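Local coordinates for protein hydratase ChsH1 (Mycobacterium tuberculosis, PDB 4W78) that hydrates the side-chain double bond of the steroid enoyl-CoA 3-oxo-4,17-pregnadiene-20-carboxyl-CoA during cholesterol side-chain degradation, working in complex with ChsH2, at residues Gln29-Asn34 with Ile67-Met72; Gly130-Ala135 with Gly139-Gln144. One frame throughout, in Å; residues are numbered along the deposited sequence.

Contact 1. Residues Gln29-Asn34 with Ile67-Met72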
ATOM      1  N   GLN A  29       1.219 -14.128  -3.445  1.00 11.39           N
ATOM      2  CA  GLN A  29      -0.170 -13.844  -3.782  1.00 14.01           C
ATOM      3  C   GLN A  29      -0.756 -12.577  -3.116  1.00 12.21           C
ATOM      4  O   GLN A  29      -1.467 -11.834  -3.789  1.00 11.09           O
ATOM      5  CB  GLN A  29      -1.067 -15.066  -3.534  1.00 13.40           C
ATOM      6  CG  GLN A  29      -2.424 -14.926  -4.225  1.00 14.43           C
ATOM      7  CD  GLN A  29      -2.278 -14.952  -5.738  1.00 15.91           C
ATOM      8  OE1 GLN A  29      -1.569 -15.811  -6.268  1.00 17.57           O
ATOM      9  NE2 GLN A  29      -2.934 -14.015  -6.440  1.00 14.03           N
ATOM     10  N   PRO A  30      -0.483 -12.332  -1.812  1.00 11.14           N
ATOM     11  CA  PRO A  30      -1.072 -11.133  -1.201  1.00 10.88           C
ATOM     12  C   PRO A  30      -0.673  -9.852  -1.920  1.00 11.01           C
ATOM     13  O   PRO A  30      -1.535  -8.991  -2.148  1.00 10.46           O
ATOM     14  CB  PRO A  30      -0.540 -11.171   0.246  1.00 11.31           C
ATOM     15  CG  PRO A  30      -0.380 -12.654   0.509  1.00 13.05           C
ATOM     16  CD  PRO A  30       0.176 -13.187  -0.799  1.00 11.83           C
ATOM     17  N   MET A  31       0.590  -9.739  -2.314  1.00  9.90           N
ATOM     18  CA  MET A  31       1.020  -8.551  -3.056  1.00  9.82           C
ATOM     19  C   MET A  31       0.529  -8.520  -4.505  1.00  9.66           C
ATOM     20  O   MET A  31       0.228  -7.453  -5.007  1.00 10.28           O
ATOM     21  CB  MET A  31       2.531  -8.389  -2.981  1.00 10.19           C
ATOM     22  CG  MET A  31       2.963  -7.980  -1.611  1.00  9.58           C
ATOM     23  SD  MET A  31       4.734  -7.809  -1.400  1.00 15.16           S
ATOM     24  CE  MET A  31       5.162  -6.795  -2.817  1.00 22.07           C
ATOM     25  N   ILE A  32       0.415  -9.671  -5.160  1.00  8.88           N
ATOM     26  CA  ILE A  32      -0.223  -9.734  -6.462  1.00  9.38           C
ATOM     27  C   ILE A  32      -1.659  -9.241  -6.327  1.00 11.13           C
ATOM     28  O   ILE A  32      -2.126  -8.441  -7.156  1.00  9.41           O
ATOM     29  CB  ILE A  32      -0.223 -11.163  -7.027  1.00 10.01           C
ATOM     30  CG1 ILE A  32       1.216 -11.599  -7.355  1.00 10.40           C
ATOM     31  CG2 ILE A  32      -1.135 -11.255  -8.263  1.00 11.48           C
ATOM     32  CD1 ILE A  32       1.312 -13.059  -7.748  1.00 10.62           C
ATOM     33  N   ASN A  33      -2.348  -9.708  -5.285  1.00 10.51           N
ATOM     34  CA  ASN A  33      -3.731  -9.288  -5.050  1.00 10.87           C
ATOM     35  C   ASN A  33      -3.846  -7.779  -4.888  1.00  9.69           C
ATOM     36  O   ASN A  33      -4.726  -7.161  -5.486  1.00 12.58           O
ATOM     37  CB  ASN A  33      -4.332  -9.991  -3.829  1.00 11.53           C
ATOM     38  CG  ASN A  33      -4.658 -11.469  -4.087  1.00 12.69           C
ATOM     39  OD1 ASN A  33      -4.758 -11.901  -5.230  1.00 13.82           O
ATOM     40  ND2 ASN A  33      -4.858 -12.234  -3.020  1.00 14.33           N
ATOM     41  N   ASN A  34      -2.967  -7.186  -4.083  1.00 11.06           N
ATOM     42  CA  ASN A  34      -3.029  -5.748  -3.860  1.00  9.80           C
ATOM     43  C   ASN A  34      -2.851  -5.007  -5.180  1.00 10.56           C
ATOM     44  O   ASN A  34      -3.518  -4.001  -5.438  1.00  9.34           O
ATOM     45  CB  ASN A  34      -1.955  -5.298  -2.864  1.00 10.96           C
ATOM     46  CG  ASN A  34      -2.247  -5.737  -1.426  1.00 12.28           C
ATOM     47  OD1 ASN A  34      -3.372  -6.085  -1.078  1.00 14.12           O
ATOM     48  ND2 ASN A  34      -1.223  -5.691  -0.588  1.00 13.52           N
ATOM     49  N   ILE A  67       7.628  -6.786 -11.862  1.00 11.45           N
ATOM     50  CA  ILE A  67       9.023  -7.162 -11.581  1.00 11.15           C
ATOM     51  C   ILE A  67       9.746  -6.156 -10.681  1.00 12.70           C
ATOM     52  O   ILE A  67      10.392  -6.549  -9.717  1.00 12.30           O
ATOM     53  CB  ILE A  67       9.849  -7.486 -12.851  1.00 11.41           C
ATOM     54  CG1 ILE A  67      11.219  -8.069 -12.468  1.00 14.21           C
ATOM     55  CG2 ILE A  67      10.032  -6.251 -13.741  1.00 13.31           C
ATOM     56  CD1 ILE A  67      11.126  -9.447 -11.843  1.00 16.84           C
ATOM     57  N   GLN A  68       9.569  -4.866 -10.946  1.00 12.29           N
ATOM     58  CA  GLN A  68      10.254  -3.848 -10.161  1.00 14.34           C
ATOM     59  C   GLN A  68       9.651  -3.705  -8.765  1.00 13.75           C
ATOM     60  O   GLN A  68      10.317  -3.240  -7.838  1.00 13.72           O
ATOM     61  CB  GLN A  68      10.203  -2.521 -10.920  1.00 18.17           C
ATOM     62  CG  GLN A  68      11.114  -1.438 -10.415  1.00 22.81           C
ATOM     63  CD  GLN A  68      11.186  -0.263 -11.390  1.00 23.96           C
ATOM     64  OE1 GLN A  68      10.807  -0.377 -12.542  1.00 23.45           O
ATOM     65  NE2 GLN A  68      11.656   0.873 -10.910  1.00 30.50           N
ATOM     66  N   VAL A  69       8.387  -4.101  -8.599  1.00 10.59           N
ATOM     67  CA  VAL A  69       7.735  -3.999  -7.298  1.00 11.49           C
ATOM     68  C   VAL A  69       8.434  -4.862  -6.247  1.00 11.57           C
ATOM     69  O   VAL A  69       8.624  -4.438  -5.105  1.00 12.38           O
ATOM     70  CB  VAL A  69       6.239  -4.395  -7.405  1.00 12.08           C
ATOM     71  CG1 VAL A  69       5.553  -4.296  -6.069  1.00 13.27           C
ATOM     72  CG2 VAL A  69       5.555  -3.493  -8.425  1.00 12.78           C
ATOM     73  N   TRP A  70       8.847  -6.061  -6.649  1.00 12.64           N
ATOM     74  CA  TRP A  70       9.402  -6.992  -5.673  1.00 11.41           C
ATOM     75  C   TRP A  70      10.628  -6.424  -4.996  1.00 11.72           C
ATOM     76  O   TRP A  70      10.846  -6.665  -3.795  1.00 12.68           O
ATOM     77  CB  TRP A  70       9.736  -8.337  -6.334  1.00 10.99           C
ATOM     78  CG  TRP A  70       8.559  -8.918  -7.044  1.00 10.85           C
ATOM     79  CD1 TRP A  70       8.452  -9.154  -8.381  1.00 13.34           C
ATOM     80  CD2 TRP A  70       7.296  -9.285  -6.469  1.00 11.50           C
ATOM     81  NE1 TRP A  70       7.204  -9.657  -8.677  1.00 13.40           N
ATOM     82  CE2 TRP A  70       6.481  -9.752  -7.521  1.00 11.28           C
ATOM     83  CE3 TRP A  70       6.780  -9.273  -5.167  1.00 12.47           C
ATOM     84  CZ2 TRP A  70       5.177 -10.187  -7.315  1.00 11.92           C
ATOM     85  CZ3 TRP A  70       5.480  -9.705  -4.962  1.00 13.11           C
ATOM     86  CH2 TRP A  70       4.697 -10.163  -6.036  1.00 13.38           C
ATOM     87  N   THR A  71      11.415  -5.649  -5.746  1.00 11.14           N
ATOM     88  CA  THR A  71      12.697  -5.180  -5.226  1.00 11.50           C
ATOM     89  C   THR A  71      12.707  -3.711  -4.794  1.00 11.98           C
ATOM     90  O   THR A  71      13.758  -3.162  -4.476  1.00 14.79           O
ATOM     91  CB  THR A  71      13.849  -5.443  -6.220  1.00 11.27           C
ATOM     92  OG1 THR A  71      13.451  -5.019  -7.522  1.00 11.28           O
ATOM     93  CG2 THR A  71      14.163  -6.937  -6.299  1.00 13.91           C
ATOM     94  N   MET A  72      11.544  -3.078  -4.737  1.00 12.27           N
ATOM     95  CA  MET A  72      11.472  -1.726  -4.190  1.00 14.22           C
ATOM     96  C   MET A  72      11.981  -1.692  -2.756  1.00 17.49           C
ATOM     97  O   MET A  72      11.751  -2.630  -1.990  1.00 18.41           O
ATOM     98  CB  MET A  72      10.033  -1.180  -4.239  1.00 14.50           C
ATOM     99  CG  MET A  72       9.499  -1.005  -5.661  1.00 14.43           C
ATOM    100  SD  MET A  72      10.385   0.270  -6.614  1.00 22.28           S
ATOM    101  CE  MET A  72       9.589   1.753  -6.027  1.00 25.55           C
TER

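Contact 2. Residues Gly130-Ala135 with Gly139-Gln144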
ATOM      1  N   GLY A 130      26.090  14.156 -22.161  1.00 24.83           N
ATOM      2  CA  GLY A 130      25.874  15.555 -21.847  1.00 26.34           C
ATOM      3  C   GLY A 130      27.139  16.392 -21.917  1.00 30.41           C
ATOM      4  O   GLY A 130      28.225  15.878 -22.197  1.00 32.11           O
ATOM      5  N   PRO A 131      27.010  17.697 -21.649  1.00 31.19           N
ATOM      6  CA  PRO A 131      25.737  18.356 -21.333  1.00 31.70           C
ATOM      7  C   PRO A 131      24.871  18.596 -22.575  1.00 33.99           C
ATOM      8  O   PRO A 131      25.392  18.898 -23.652  1.00 39.69           O
ATOM      9  CB  PRO A 131      26.185  19.689 -20.729  1.00 32.28           C
ATOM     10  CG  PRO A 131      27.507  19.955 -21.362  1.00 34.18           C
ATOM     11  CD  PRO A 131      28.154  18.619 -21.552  1.00 32.33           C
ATOM     12  N   LYS A 132      23.560  18.452 -22.417  1.00 32.34           N
ATOM     13  CA  LYS A 132      22.618  18.696 -23.501  1.00 35.45           C
ATOM     14  C   LYS A 132      21.683  19.833 -23.133  1.00 37.68           C
ATOM     15  O   LYS A 132      21.310  19.986 -21.968  1.00 37.57           O
ATOM     16  CB  LYS A 132      21.766  17.454 -23.762  1.00 33.92           C
ATOM     17  CG  LYS A 132      22.534  16.229 -24.218  1.00 35.47           C
ATOM     18  CD  LYS A 132      23.130  16.443 -25.596  1.00 38.04           C
ATOM     19  CE  LYS A 132      23.728  15.155 -26.138  1.00 37.83           C
ATOM     20  NZ  LYS A 132      24.448  15.375 -27.425  1.00 40.60           N
ATOM     21  N   GLN A 133      21.293  20.618 -24.132  1.00 37.91           N
ATOM     22  CA  GLN A 133      20.215  21.573 -23.950  1.00 38.84           C
ATOM     23  C   GLN A 133      18.906  20.814 -24.084  1.00 41.85           C
ATOM     24  O   GLN A 133      18.680  20.119 -25.075  1.00 45.65           O
ATOM     25  CB  GLN A 133      20.300  22.694 -24.988  1.00 41.07           C
ATOM     26  CG  GLN A 133      21.635  23.423 -24.989  1.00 43.19           C
ATOM     27  CD  GLN A 133      21.984  24.018 -23.636  1.00 46.27           C
ATOM     28  OE1 GLN A 133      21.138  24.611 -22.964  1.00 49.08           O
ATOM     29  NE2 GLN A 133      23.239  23.861 -23.229  1.00 45.44           N
ATOM     30  N   THR A 134      18.060  20.911 -23.065  1.00 38.22           N
ATOM     31  CA  THR A 134      16.770  20.237 -23.086  1.00 36.85           C
ATOM     32  C   THR A 134      15.679  21.245 -22.761  1.00 38.45           C
ATOM     33  O   THR A 134      15.972  22.362 -22.338  1.00 40.46           O
ATOM     34  CB  THR A 134      16.712  19.079 -22.067  1.00 37.03           C
ATOM     35  OG1 THR A 134      16.314  19.579 -20.784  1.00 38.12           O
ATOM     36  CG2 THR A 134      18.072  18.394 -21.949  1.00 35.14           C
ATOM     37  N   ALA A 135      14.425  20.843 -22.947  1.00 40.07           N
ATOM     38  CA  ALA A 135      13.287  21.722 -22.682  1.00 43.04           C
ATOM     39  C   ALA A 135      13.139  22.037 -21.194  1.00 42.42           C
ATOM     40  O   ALA A 135      12.392  22.942 -20.819  1.00 45.84           O
ATOM     41  CB  ALA A 135      12.003  21.110 -23.224  1.00 44.46           C
ATOM     42  N   GLY A 139      21.237  19.711 -19.108  1.00 27.41           N
ATOM     43  CA  GLY A 139      21.263  18.488 -18.332  1.00 25.29           C
ATOM     44  C   GLY A 139      22.112  17.367 -18.896  1.00 25.21           C
ATOM     45  O   GLY A 139      22.680  17.467 -19.985  1.00 25.79           O
ATOM     46  N   TRP A 140      22.194  16.288 -18.129  1.00 22.15           N
ATOM     47  CA  TRP A 140      22.896  15.081 -18.545  1.00 21.39           C
ATOM     48  C   TRP A 140      21.944  13.913 -18.476  1.00 19.61           C
ATOM     49  O   TRP A 140      21.175  13.797 -17.525  1.00 19.17           O
ATOM     50  CB  TRP A 140      24.054  14.794 -17.596  1.00 20.32           C
ATOM     51  CG  TRP A 140      25.218  15.706 -17.758  1.00 22.77           C
ATOM     52  CD1 TRP A 140      25.280  17.029 -17.427  1.00 24.71           C
ATOM     53  CD2 TRP A 140      26.508  15.355 -18.261  1.00 23.89           C
ATOM     54  NE1 TRP A 140      26.529  17.527 -17.702  1.00 28.12           N
ATOM     55  CE2 TRP A 140      27.304  16.518 -18.215  1.00 28.40           C
ATOM     56  CE3 TRP A 140      27.071  14.167 -18.742  1.00 26.06           C
ATOM     57  CZ2 TRP A 140      28.630  16.532 -18.640  1.00 30.15           C
ATOM     58  CZ3 TRP A 140      28.392  14.183 -19.165  1.00 27.68           C
ATOM     59  CH2 TRP A 140      29.155  15.360 -19.112  1.00 29.01           C
ATOM     60  N   PHE A 141      21.981  13.041 -19.477  1.00 19.21           N
ATOM     61  CA  PHE A 141      21.168  11.833 -19.429  1.00 18.06           C
ATOM     62  C   PHE A 141      21.985  10.688 -18.865  1.00 17.83           C
ATOM     63  O   PHE A 141      23.152  10.523 -19.221  1.00 19.47           O
ATOM     64  CB  PHE A 141      20.648  11.460 -20.822  1.00 18.61           C
ATOM     65  CG  PHE A 141      19.642  12.440 -21.384  1.00 20.64           C
ATOM     66  CD1 PHE A 141      18.302  12.303 -21.090  1.00 21.92           C
ATOM     67  CD2 PHE A 141      20.044  13.477 -22.208  1.00 25.25           C
ATOM     68  CE1 PHE A 141      17.368  13.186 -21.608  1.00 24.50           C
ATOM     69  CE2 PHE A 141      19.116  14.370 -22.727  1.00 28.94           C
ATOM     70  CZ  PHE A 141      17.778  14.219 -22.423  1.00 27.14           C
ATOM     71  N   ILE A 142      21.358   9.908 -17.991  1.00 16.99           N
ATOM     72  CA  ILE A 142      22.021   8.782 -17.330  1.00 16.68           C
ATOM     73  C   ILE A 142      21.196   7.522 -17.557  1.00 16.15           C
ATOM     74  O   ILE A 142      20.015   7.468 -17.197  1.00 16.29           O
ATOM     75  CB  ILE A 142      22.138   9.028 -15.826  1.00 16.96           C
ATOM     76  CG1 ILE A 142      23.055  10.222 -15.566  1.00 19.92           C
ATOM     77  CG2 ILE A 142      22.687   7.787 -15.122  1.00 18.08           C
ATOM     78  CD1 ILE A 142      22.447  11.243 -14.647  1.00 22.44           C
ATOM     79  N   ASN A 143      21.813   6.521 -18.182  1.00 15.05           N
ATOM     80  CA  ASN A 143      21.200   5.215 -18.387  1.00 13.70           C
ATOM     81  C   ASN A 143      21.699   4.179 -17.403  1.00 12.51           C
ATOM     82  O   ASN A 143      22.876   4.207 -16.992  1.00 14.83           O
ATOM     83  CB  ASN A 143      21.499   4.713 -19.797  1.00 15.46           C
ATOM     84  CG  ASN A 143      20.849   5.570 -20.863  1.00 22.58           C
ATOM     85  OD1 ASN A 143      19.733   5.296 -21.292  1.00 27.24           O
ATOM     86  ND2 ASN A 143      21.537   6.622 -21.274  1.00 26.50           N
ATOM     87  N   GLN A 144      20.814   3.274 -17.019  1.00 12.22           N
ATOM     88  CA  GLN A 144      21.192   2.120 -16.192  1.00 11.40           C
ATOM     89  C   GLN A 144      20.646   0.847 -16.804  1.00 12.35           C
ATOM     90  O   GLN A 144      19.541   0.854 -17.367  1.00 16.50           O
ATOM     91  CB  GLN A 144      20.627   2.260 -14.788  1.00 17.02           C
ATOM     92  CG  GLN A 144      21.308   3.279 -13.900  1.00 21.19           C
ATOM     93  CD  GLN A 144      20.682   3.286 -12.521  1.00 27.58           C
ATOM     94  OE1 GLN A 144      19.727   4.020 -12.262  1.00 33.55           O
ATOM     95  NE2 GLN A 144      21.191   2.438 -11.640  1.00 25.86           N
TER

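Contact 1. Residues Gln29-Asn34 with Ile67-Met72
W70 and M31 bury the most surface here, and they meet at the benzene end of the indole. The methyl CE of M31 lies 3.6 Å from CZ3 of W70, while CB of M31 sits 3.8 Å from that same ring carbon, and the two side chains slide past each other in opposite directions. A bend at the last torsion of M31 (chi3 49°) turns CE back to the indole. Its sulfur makes an oblique Met-aromatic contact: SD stands 5.4 Å from the centroid of the six-membered ring of W70, 74° off the normal. I32 approaches differently, its CG1 reaching the ring edge in plane, 4.0 Å from CH2 of W70. V69 adds a branch to the same methyl, roughly at right angles to the direction of the indole, its CG1 being 4.1 Å from CE of M31. No hydrogen bond crosses between 29-34 and 67-72, so their joining is apolar. R28 of the ChsH2 chain and P30 of the second ChsH1 subunit also pack on M31. The arrangement is a buried Met-aromatic packing of helix 29-39 against the short helical segment 67-70, beside the subunit interfaces of this MaoC-like hydratase.

Contact 2. Residues Gly130-Ala135 with Gly139-Gln144
W140 lays one face of its indole over the backbone of G130 and P131. From CB, the chain sets CG anti to the carbonyl carbon (chi1 -74°), and the rings then extend over the neighbouring strand. CG is 4.1 Å from CA of G130; in the five-membered ring, NE1 meets CB of P131 at 3.7 Å. Further out, CZ2 touches CD of P131 at 3.6 Å, and CH2, at the far end, comes 3.3 Å from the carbonyl O of G130. Two CH-pi contacts define this packing: CA of G130 is 3.7 Å from the centroid of the six-membered ring of W140, over its face, 17° off the normal, and CA of P131 lies over the five-membered ring. G130, having no side chain, lets the indole lie directly on its backbone, and the peptide bond leading into P131 is cis. Beyond the indole, two backbone hydrogen bonds join K132 and G139 as an antiparallel hydrogen-bonded pair: K132 N to G139 O at 2.8 Å and G139 N to K132 O at 2.9 Å. F141 extends the packing, presenting its edge to CG of K132, and R161 makes a cation-pi contact with its ring. The axes of segments 130-134 and 139-144 make 116°, far from straight antiparallel, at the turn end of the beta hairpin 119-134/139-150 in the antiparallel sheet of this hot-dog-clan domain.

Contacts 1 and 2 lie on opposite sides of the chain's centre, with centres about 31 Å apart, and share no helix or strand. All four touching residues of contact 1 are buried, whereas contact 2 is partly exposed, with K132 at the surface. Their chemistry follows: contact 1 joins two helical elements through side chains alone, while contact 2 pairs neighbouring strands through backbone hydrogen bonds and adds aromatic packing against main chain. Each uses a tryptophan, but W70 is met obliquely and at its edge, W140 over a face. Other chains of the assembly border contact 1; none touches the segments of contact 2.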